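Local coordinates for putative uncharacterized protein PH0242 (Pyrococcus horikoshii, PDB 3VU1) that is the C-terminal globular domain of an archaeal protein of the oligosaccharyltransferase AglB family, modelled with a bound calcium ion, at residues T11-A16 against Y86-L91; M367-S372 against A448-K453. All blocks are in the same frame, centred on the assembly; numbering follows the deposited sequence.

Contact 1 (T11-A16 against Y86-L91)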
ATOM      1  N   THR A  11      19.334   9.175   7.165  1.00 38.61           N
ATOM      2  CA  THR A  11      17.987   9.212   6.571  1.00 33.48           C
ATOM      3  C   THR A  11      17.224   7.957   6.906  1.00 33.06           C
ATOM      4  O   THR A  11      15.999   7.999   7.066  1.00 32.18           O
ATOM      5  CB  THR A  11      18.012   9.320   5.040  1.00 32.62           C
ATOM      6  OG1 THR A  11      18.699   8.188   4.488  1.00 33.41           O
ATOM      7  CG2 THR A  11      18.679  10.579   4.603  1.00 33.11           C
ATOM      8  N   GLY A  12      17.958   6.845   6.994  1.00 31.75           N
ATOM      9  CA  GLY A  12      17.376   5.538   7.280  1.00 30.78           C
ATOM     10  C   GLY A  12      17.571   4.585   6.120  1.00 32.08           C
ATOM     11  O   GLY A  12      17.514   3.371   6.294  1.00 32.41           O
ATOM     12  N   TRP A  13      17.843   5.134   4.940  1.00 30.66           N
ATOM     13  CA  TRP A  13      17.920   4.320   3.715  1.00 31.91           C
ATOM     14  C   TRP A  13      18.975   3.267   3.693  1.00 31.65           C
ATOM     15  O   TRP A  13      18.761   2.172   3.156  1.00 31.81           O
ATOM     16  CB  TRP A  13      18.062   5.216   2.476  1.00 30.67           C
ATOM     17  CG  TRP A  13      16.742   5.752   2.025  1.00 28.43           C
ATOM     18  CD1 TRP A  13      16.149   6.978   2.343  1.00 28.48           C
ATOM     19  CD2 TRP A  13      15.777   5.067   1.182  1.00 27.37           C
ATOM     20  NE1 TRP A  13      14.914   7.108   1.735  1.00 27.97           N
ATOM     21  CE2 TRP A  13      14.624   5.983   1.038  1.00 27.24           C
ATOM     22  CE3 TRP A  13      15.757   3.855   0.535  1.00 26.73           C
ATOM     23  CZ2 TRP A  13      13.525   5.653   0.285  1.00 27.27           C
ATOM     24  CZ3 TRP A  13      14.634   3.532  -0.236  1.00 27.56           C
ATOM     25  CH2 TRP A  13      13.554   4.405  -0.360  1.00 27.83           C
ATOM     26  N   GLU A  14      20.144   3.595   4.232  1.00 34.10           N
ATOM     27  CA  GLU A  14      21.259   2.650   4.217  1.00 35.87           C
ATOM     28  C   GLU A  14      20.904   1.459   5.088  1.00 35.99           C
ATOM     29  O   GLU A  14      21.124   0.309   4.677  1.00 34.34           O
ATOM     30  CB  GLU A  14      22.565   3.300   4.668  1.00 37.57           C
ATOM     31  CG  GLU A  14      22.825   4.650   4.015  1.00 39.07           C
ATOM     32  CD  GLU A  14      24.248   5.145   4.180  1.00 42.86           C
ATOM     33  OE1 GLU A  14      24.936   4.822   5.197  1.00 47.47           O
ATOM     34  OE2 GLU A  14      24.676   5.886   3.277  1.00 43.61           O
ATOM     35  N   GLN A  15      20.314   1.740   6.259  1.00 33.48           N
ATOM     36  CA  GLN A  15      19.887   0.700   7.176  1.00 33.45           C
ATOM     37  C   GLN A  15      18.743  -0.143   6.621  1.00 35.45           C
ATOM     38  O   GLN A  15      18.681  -1.361   6.835  1.00 36.57           O
ATOM     39  CB  GLN A  15      19.472   1.298   8.513  1.00 34.44           C
ATOM     40  CG  GLN A  15      20.620   1.857   9.317  1.00 35.84           C
ATOM     41  CD  GLN A  15      21.131   3.190   8.772  1.00 36.14           C
ATOM     42  OE1 GLN A  15      20.407   3.953   8.114  1.00 35.17           O
ATOM     43  NE2 GLN A  15      22.384   3.468   9.041  1.00 34.56           N
ATOM     44  N   ALA A  16      17.825   0.511   5.920  1.00 35.70           N
ATOM     45  CA  ALA A  16      16.649  -0.164   5.375  1.00 33.56           C
ATOM     46  C   ALA A  16      17.030  -1.129   4.287  1.00 34.16           C
ATOM     47  O   ALA A  16      16.550  -2.255   4.276  1.00 39.42           O
ATOM     48  CB  ALA A  16      15.617   0.841   4.881  1.00 30.54           C
ATOM     49  N   TYR A  86       7.006  -5.293  -0.435  1.00 32.46           N
ATOM     50  CA  TYR A  86       7.321  -4.285   0.558  1.00 30.11           C
ATOM     51  C   TYR A  86       7.123  -2.901  -0.023  1.00 31.44           C
ATOM     52  O   TYR A  86       7.377  -2.657  -1.199  1.00 31.45           O
ATOM     53  CB  TYR A  86       8.749  -4.451   1.078  1.00 30.22           C
ATOM     54  CG  TYR A  86       8.949  -5.794   1.725  1.00 31.38           C
ATOM     55  CD1 TYR A  86       9.460  -6.858   0.999  1.00 32.51           C
ATOM     56  CD2 TYR A  86       8.561  -6.022   3.051  1.00 31.91           C
ATOM     57  CE1 TYR A  86       9.598  -8.113   1.564  1.00 33.32           C
ATOM     58  CE2 TYR A  86       8.714  -7.269   3.642  1.00 31.76           C
ATOM     59  CZ  TYR A  86       9.230  -8.306   2.893  1.00 32.26           C
ATOM     60  OH  TYR A  86       9.381  -9.537   3.439  1.00 30.30           O
ATOM     61  N   PHE A  87       6.633  -1.998   0.811  1.00 29.90           N
ATOM     62  CA  PHE A  87       6.435  -0.653   0.403  1.00 28.86           C
ATOM     63  C   PHE A  87       7.186   0.209   1.402  1.00 29.54           C
ATOM     64  O   PHE A  87       6.927   0.157   2.613  1.00 28.51           O
ATOM     65  CB  PHE A  87       4.945  -0.300   0.385  1.00 28.34           C
ATOM     66  CG  PHE A  87       4.649   0.953  -0.377  1.00 29.77           C
ATOM     67  CD1 PHE A  87       3.942   0.901  -1.564  1.00 31.00           C
ATOM     68  CD2 PHE A  87       5.135   2.184   0.055  1.00 29.86           C
ATOM     69  CE1 PHE A  87       3.688   2.056  -2.285  1.00 31.29           C
ATOM     70  CE2 PHE A  87       4.891   3.341  -0.670  1.00 32.21           C
ATOM     71  CZ  PHE A  87       4.158   3.274  -1.845  1.00 30.96           C
ATOM     72  N   ILE A  88       8.101   1.016   0.878  1.00 28.88           N
ATOM     73  CA  ILE A  88       8.947   1.853   1.707  1.00 29.53           C
ATOM     74  C   ILE A  88       8.414   3.272   1.797  1.00 30.67           C
ATOM     75  O   ILE A  88       8.218   3.960   0.783  1.00 35.74           O
ATOM     76  CB  ILE A  88      10.377   1.875   1.186  1.00 27.51           C
ATOM     77  CG1 ILE A  88      10.927   0.458   1.198  1.00 28.69           C
ATOM     78  CG2 ILE A  88      11.200   2.781   2.057  1.00 26.73           C
ATOM     79  CD1 ILE A  88      12.235   0.292   0.431  1.00 32.54           C
ATOM     80  N   ILE A  89       8.176   3.705   3.024  1.00 29.95           N
ATOM     81  CA  ILE A  89       7.637   5.024   3.265  1.00 28.41           C
ATOM     82  C   ILE A  89       8.747   5.873   3.841  1.00 30.97           C
ATOM     83  O   ILE A  89       9.482   5.451   4.744  1.00 32.66           O
ATOM     84  CB  ILE A  89       6.426   4.956   4.185  1.00 25.63           C
ATOM     85  CG1 ILE A  89       5.280   4.267   3.440  1.00 25.83           C
ATOM     86  CG2 ILE A  89       6.044   6.336   4.691  1.00 25.74           C
ATOM     87  CD1 ILE A  89       4.626   5.072   2.326  1.00 25.64           C
ATOM     88  N   TYR A  90       8.876   7.066   3.289  1.00 32.17           N
ATOM     89  CA  TYR A  90       9.980   7.938   3.601  1.00 30.95           C
ATOM     90  C   TYR A  90       9.422   9.254   4.115  1.00 31.08           C
ATOM     91  O   TYR A  90       8.839  10.027   3.354  1.00 30.28           O
ATOM     92  CB  TYR A  90      10.800   8.136   2.324  1.00 32.90           C
ATOM     93  CG  TYR A  90      12.089   8.911   2.490  1.00 36.26           C
ATOM     94  CD1 TYR A  90      12.823   8.836   3.678  1.00 35.39           C
ATOM     95  CD2 TYR A  90      12.593   9.697   1.447  1.00 35.19           C
ATOM     96  CE1 TYR A  90      13.996   9.535   3.831  1.00 36.71           C
ATOM     97  CE2 TYR A  90      13.778  10.395   1.588  1.00 35.98           C
ATOM     98  CZ  TYR A  90      14.477  10.306   2.782  1.00 37.85           C
ATOM     99  OH  TYR A  90      15.650  11.008   2.968  1.00 38.13           O
ATOM    100  N   LEU A  91       9.601   9.529   5.404  1.00 32.15           N
ATOM    101  CA  LEU A  91       9.058  10.764   5.983  1.00 32.65           C
ATOM    102  C   LEU A  91       9.439  12.046   5.254  1.00 34.21           C
ATOM    103  O   LEU A  91       8.682  13.013   5.253  1.00 37.27           O
ATOM    104  CB  LEU A  91       9.397  10.868   7.456  1.00 33.82           C
ATOM    105  CG  LEU A  91       8.382  10.143   8.352  1.00 33.89           C
ATOM    106  CD1 LEU A  91       8.435   8.623   8.176  1.00 31.21           C
ATOM    107  CD2 LEU A  91       8.655  10.535   9.787  1.00 29.23           C
TER
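W13 and Y90 form a T-shaped aromatic pair: the pyrrole edge of the indole points at a face of the phenol ring, with planes at 79° and centroids 4.3 Å apart. The CB of W13 points toward strand 86-90, and the indole follows with CD1 first, 3.7 Å from Y90 CE1; next to it NE1 stands over the middle of the Y90 ring, 3.1 Å above its plane. Farther along the bicycle the neighbour changes. W13 CE2 still borders Y90 CG, but the far corner, W13 CH2, lies 3.7 Å from I88 CG2, and W13 CZ3 comes near I88 CD1. One flat side chain thus spans two strand residues that point to the same side. CG anti to the backbone N (chi1 -174°) places the Y90 ring beside the indole, and Y90 OH, hydrogen-bonded to N92, ends 3.5 Å from T11 CG2. T11 OG1 meanwhile accepts from W13 N, an ST turn that leads into the helix just where the indole departs. W34 and Y36, part of the family's WWDYG signature, add further aromatic contacts to W13. With helix 60-69 touching F87 and I89 of the same strand, the arrangement is that of an alpha/beta/alpha layered core, a mixed sheet with helices on both faces.

Contact 2 (M367-S372 against A448-K453)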
ATOM      1  N   MET A 367       5.183  -8.451 -26.395  1.00 50.31           N
ATOM      2  CA  MET A 367       4.817  -8.619 -27.809  1.00 49.84           C
ATOM      3  C   MET A 367       3.757  -7.612 -28.236  1.00 52.27           C
ATOM      4  O   MET A 367       2.887  -7.229 -27.427  1.00 50.16           O
ATOM      5  CB  MET A 367       4.244 -10.000 -28.070  1.00 53.12           C
ATOM      6  CG  MET A 367       5.083 -11.191 -27.653  1.00 56.46           C
ATOM      7  SD  MET A 367       4.149 -12.708 -27.964  1.00 68.90           S
ATOM      8  CE  MET A 367       4.537 -12.990 -29.691  1.00 67.21           C
ATOM      9  N   ARG A 368       3.821  -7.182 -29.501  1.00 51.16           N
ATOM     10  CA  ARG A 368       2.776  -6.302 -30.050  1.00 52.85           C
ATOM     11  C   ARG A 368       1.620  -7.156 -30.560  1.00 49.92           C
ATOM     12  O   ARG A 368       1.806  -8.353 -30.824  1.00 47.13           O
ATOM     13  CB  ARG A 368       3.306  -5.364 -31.133  1.00 56.12           C
ATOM     14  CG  ARG A 368       4.371  -4.405 -30.648  1.00 59.82           C
ATOM     15  CD  ARG A 368       4.713  -3.378 -31.710  1.00 68.46           C
ATOM     16  NE  ARG A 368       6.160  -3.164 -31.774  1.00 79.40           N
ATOM     17  CZ  ARG A 368       6.757  -2.014 -32.088  1.00 88.49           C
ATOM     18  NH1 ARG A 368       6.045  -0.922 -32.370  1.00 89.55           N
ATOM     19  NH2 ARG A 368       8.085  -1.951 -32.116  1.00 86.19           N
ATOM     20  N   GLU A 369       0.427  -6.566 -30.648  1.00 49.73           N
ATOM     21  CA  GLU A 369      -0.756  -7.338 -31.049  1.00 55.55           C
ATOM     22  C   GLU A 369      -0.528  -7.874 -32.475  1.00 58.50           C
ATOM     23  O   GLU A 369       0.056  -7.166 -33.309  1.00 56.86           O
ATOM     24  CB  GLU A 369      -2.054  -6.518 -30.910  1.00 53.57           C
ATOM     25  CG  GLU A 369      -2.148  -5.258 -31.761  1.00 52.73           C
ATOM     26  CD  GLU A 369      -3.183  -4.254 -31.255  1.00 56.78           C
ATOM     27  OE1 GLU A 369      -3.928  -4.548 -30.300  1.00 60.41           O
ATOM     28  OE2 GLU A 369      -3.248  -3.144 -31.805  1.00 56.12           O
ATOM     29  N   GLY A 370      -0.921  -9.124 -32.727  1.00 52.89           N
ATOM     30  CA  GLY A 370      -0.631  -9.767 -34.009  1.00 52.77           C
ATOM     31  C   GLY A 370       0.622 -10.634 -34.079  1.00 52.72           C
ATOM     32  O   GLY A 370       0.626 -11.630 -34.793  1.00 50.62           O
ATOM     33  N   GLU A 371       1.679 -10.271 -33.343  1.00 55.16           N
ATOM     34  CA  GLU A 371       2.977 -10.983 -33.400  1.00 55.88           C
ATOM     35  C   GLU A 371       2.906 -12.440 -32.967  1.00 54.87           C
ATOM     36  O   GLU A 371       1.933 -12.843 -32.349  1.00 55.22           O
ATOM     37  CB  GLU A 371       4.028 -10.249 -32.586  1.00 60.63           C
ATOM     38  CG  GLU A 371       4.463  -8.941 -33.234  1.00 68.56           C
ATOM     39  CD  GLU A 371       5.356  -8.082 -32.343  1.00 72.35           C
ATOM     40  OE1 GLU A 371       5.882  -8.584 -31.311  1.00 71.40           O
ATOM     41  OE2 GLU A 371       5.527  -6.890 -32.692  1.00 70.63           O
ATOM     42  N   SER A 372       3.925 -13.230 -33.311  1.00 56.55           N
ATOM     43  CA  SER A 372       3.947 -14.659 -32.982  1.00 59.10           C
ATOM     44  C   SER A 372       5.363 -15.097 -32.691  1.00 63.09           C
ATOM     45  O   SER A 372       6.298 -14.414 -33.110  1.00 66.60           O
ATOM     46  CB  SER A 372       3.391 -15.487 -34.133  1.00 64.52           C
ATOM     47  OG  SER A 372       2.029 -15.160 -34.375  1.00 74.72           O
ATOM     48  N   ALA A 448      -6.049  -6.778 -29.473  1.00 58.65           N
ATOM     49  CA  ALA A 448      -6.129  -6.933 -28.013  1.00 57.00           C
ATOM     50  C   ALA A 448      -5.971  -5.580 -27.277  1.00 53.72           C
ATOM     51  O   ALA A 448      -6.797  -5.218 -26.439  1.00 55.15           O
ATOM     52  CB  ALA A 448      -5.116  -7.950 -27.520  1.00 59.01           C
ATOM     53  N   ILE A 449      -4.932  -4.839 -27.646  1.00 46.91           N
ATOM     54  CA  ILE A 449      -4.623  -3.541 -27.092  1.00 45.16           C
ATOM     55  C   ILE A 449      -5.536  -2.467 -27.699  1.00 47.74           C
ATOM     56  O   ILE A 449      -6.260  -1.782 -26.974  1.00 49.09           O
ATOM     57  CB  ILE A 449      -3.109  -3.214 -27.314  1.00 43.92           C
ATOM     58  CG1 ILE A 449      -2.217  -4.260 -26.638  1.00 43.92           C
ATOM     59  CG2 ILE A 449      -2.734  -1.810 -26.854  1.00 38.92           C
ATOM     60  CD1 ILE A 449      -2.590  -4.629 -25.208  1.00 42.64           C
ATOM     61  N   SER A 450      -5.513  -2.334 -29.026  1.00 51.12           N
ATOM     62  CA  SER A 450      -6.264  -1.286 -29.734  1.00 52.54           C
ATOM     63  C   SER A 450      -7.740  -1.298 -29.389  1.00 49.35           C
ATOM     64  O   SER A 450      -8.374  -0.248 -29.243  1.00 45.91           O
ATOM     65  CB  SER A 450      -6.121  -1.469 -31.235  1.00 60.22           C
ATOM     66  OG  SER A 450      -4.799  -1.177 -31.631  1.00 76.03           O
ATOM     67  N   SER A 451      -8.281  -2.505 -29.286  1.00 47.99           N
ATOM     68  CA  SER A 451      -9.659  -2.712 -28.905  1.00 45.75           C
ATOM     69  C   SER A 451      -9.986  -1.948 -27.611  1.00 48.85           C
ATOM     70  O   SER A 451     -10.913  -1.110 -27.596  1.00 48.63           O
ATOM     71  CB  SER A 451      -9.873  -4.202 -28.742  1.00 46.83           C
ATOM     72  OG  SER A 451     -10.995  -4.449 -27.952  1.00 56.57           O
ATOM     73  N   TYR A 452      -9.191  -2.208 -26.555  1.00 45.92           N
ATOM     74  CA  TYR A 452      -9.370  -1.583 -25.246  1.00 42.41           C
ATOM     75  C   TYR A 452      -9.103  -0.070 -25.285  1.00 43.26           C
ATOM     76  O   TYR A 452      -9.835   0.716 -24.671  1.00 40.13           O
ATOM     77  CB  TYR A 452      -8.504  -2.284 -24.184  1.00 45.15           C
ATOM     78  CG  TYR A 452      -8.985  -2.025 -22.776  1.00 46.61           C
ATOM     79  CD1 TYR A 452     -10.119  -2.685 -22.269  1.00 46.02           C
ATOM     80  CD2 TYR A 452      -8.338  -1.075 -21.957  1.00 47.01           C
ATOM     81  CE1 TYR A 452     -10.594  -2.418 -20.993  1.00 46.69           C
ATOM     82  CE2 TYR A 452      -8.802  -0.794 -20.679  1.00 45.97           C
ATOM     83  CZ  TYR A 452      -9.927  -1.469 -20.204  1.00 48.62           C
ATOM     84  OH  TYR A 452     -10.372  -1.209 -18.940  1.00 46.22           O
ATOM     85  N   LYS A 453      -8.065   0.321 -26.026  1.00 43.74           N
ATOM     86  CA  LYS A 453      -7.705   1.725 -26.250  1.00 46.05           C
ATOM     87  C   LYS A 453      -8.868   2.514 -26.840  1.00 54.35           C
ATOM     88  O   LYS A 453      -9.162   3.616 -26.389  1.00 55.40           O
ATOM     89  CB  LYS A 453      -6.537   1.768 -27.211  1.00 46.08           C
ATOM     90  CG  LYS A 453      -5.695   3.025 -27.211  1.00 48.86           C
ATOM     91  CD  LYS A 453      -4.370   2.684 -27.903  1.00 56.27           C
ATOM     92  CE  LYS A 453      -3.468   3.892 -28.137  1.00 59.58           C
ATOM     93  NZ  LYS A 453      -4.234   5.038 -28.697  1.00 54.82           N
TER
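The carboxylate of E369 meets the start of helix 448-460 with its oxygens foremost, so its donors gather about the edge and not over a face. I449 N approaches E369 OE1 nearly in line with the C-O bond, at 2.9 Å, though the N-H is bent (131°). S450 N takes the syn lone pair of the same E369 OE1 at 3.0 Å and is much straighter, at 167°. On the other oxygen, S450 OG donates to the syn lone pair of E369 OE2, 2.5 Å away. S450 therefore holds both oxygens, one through its backbone and one through its hydroxyl, a two-point grip that would hold the carboxylate against rotation, while I449 CB packs 3.4 Å from E369 OE1, off to one side of the plane. An acidic side chain taking amide hydrogens from the first turn of a helix is a recurrent arrangement: the negative charge would be stabilised by the helix's positive end, and here the acid is borrowed from a distant loop of the Peripheral 2 domain. That loop makes a type II beta turn from R368 to E371, with G370 supplying the positive phi of its third position. E369, at the second position, has chi1 62° and is extended beyond CG, a shape that carries the carboxylate across to the helix. Behind it the turn is braced from within. R368 N donates to E371 OE1 from above the plane of that second carboxylate, at 3.1 Å, and R368 NE makes a long salt bridge to OE2 of E371, at 3.9 Å. M444, shortly before the helix, makes backbone hydrogen bonds with G370 and E371, and I449 is sunk among side chains of strands 385-401 and 464-487.

From the N terminus, the chain first begins helix 13-23 and, after 69 residues with little strand, returns to it with strand 86-90; there contact 1 closes its loop. E76, inside that loop, shares the calcium ion with A285, H319 and E322, residues met long after contact 1 is complete and before contact 2 opens. Contact 2 then closes a second loop of 75 residues, mostly strand. The two loops follow in series, neither nested nor crossing. The centres of contacts 1 and 2 are about 38 Å apart, and their nearest atoms about 22 Å. Contact 1 ties helix 13-23 to strand 86-90 in the layered core; contact 2 ties the turn after strand 359-361 to helix 448-460 in the Peripheral 2 region.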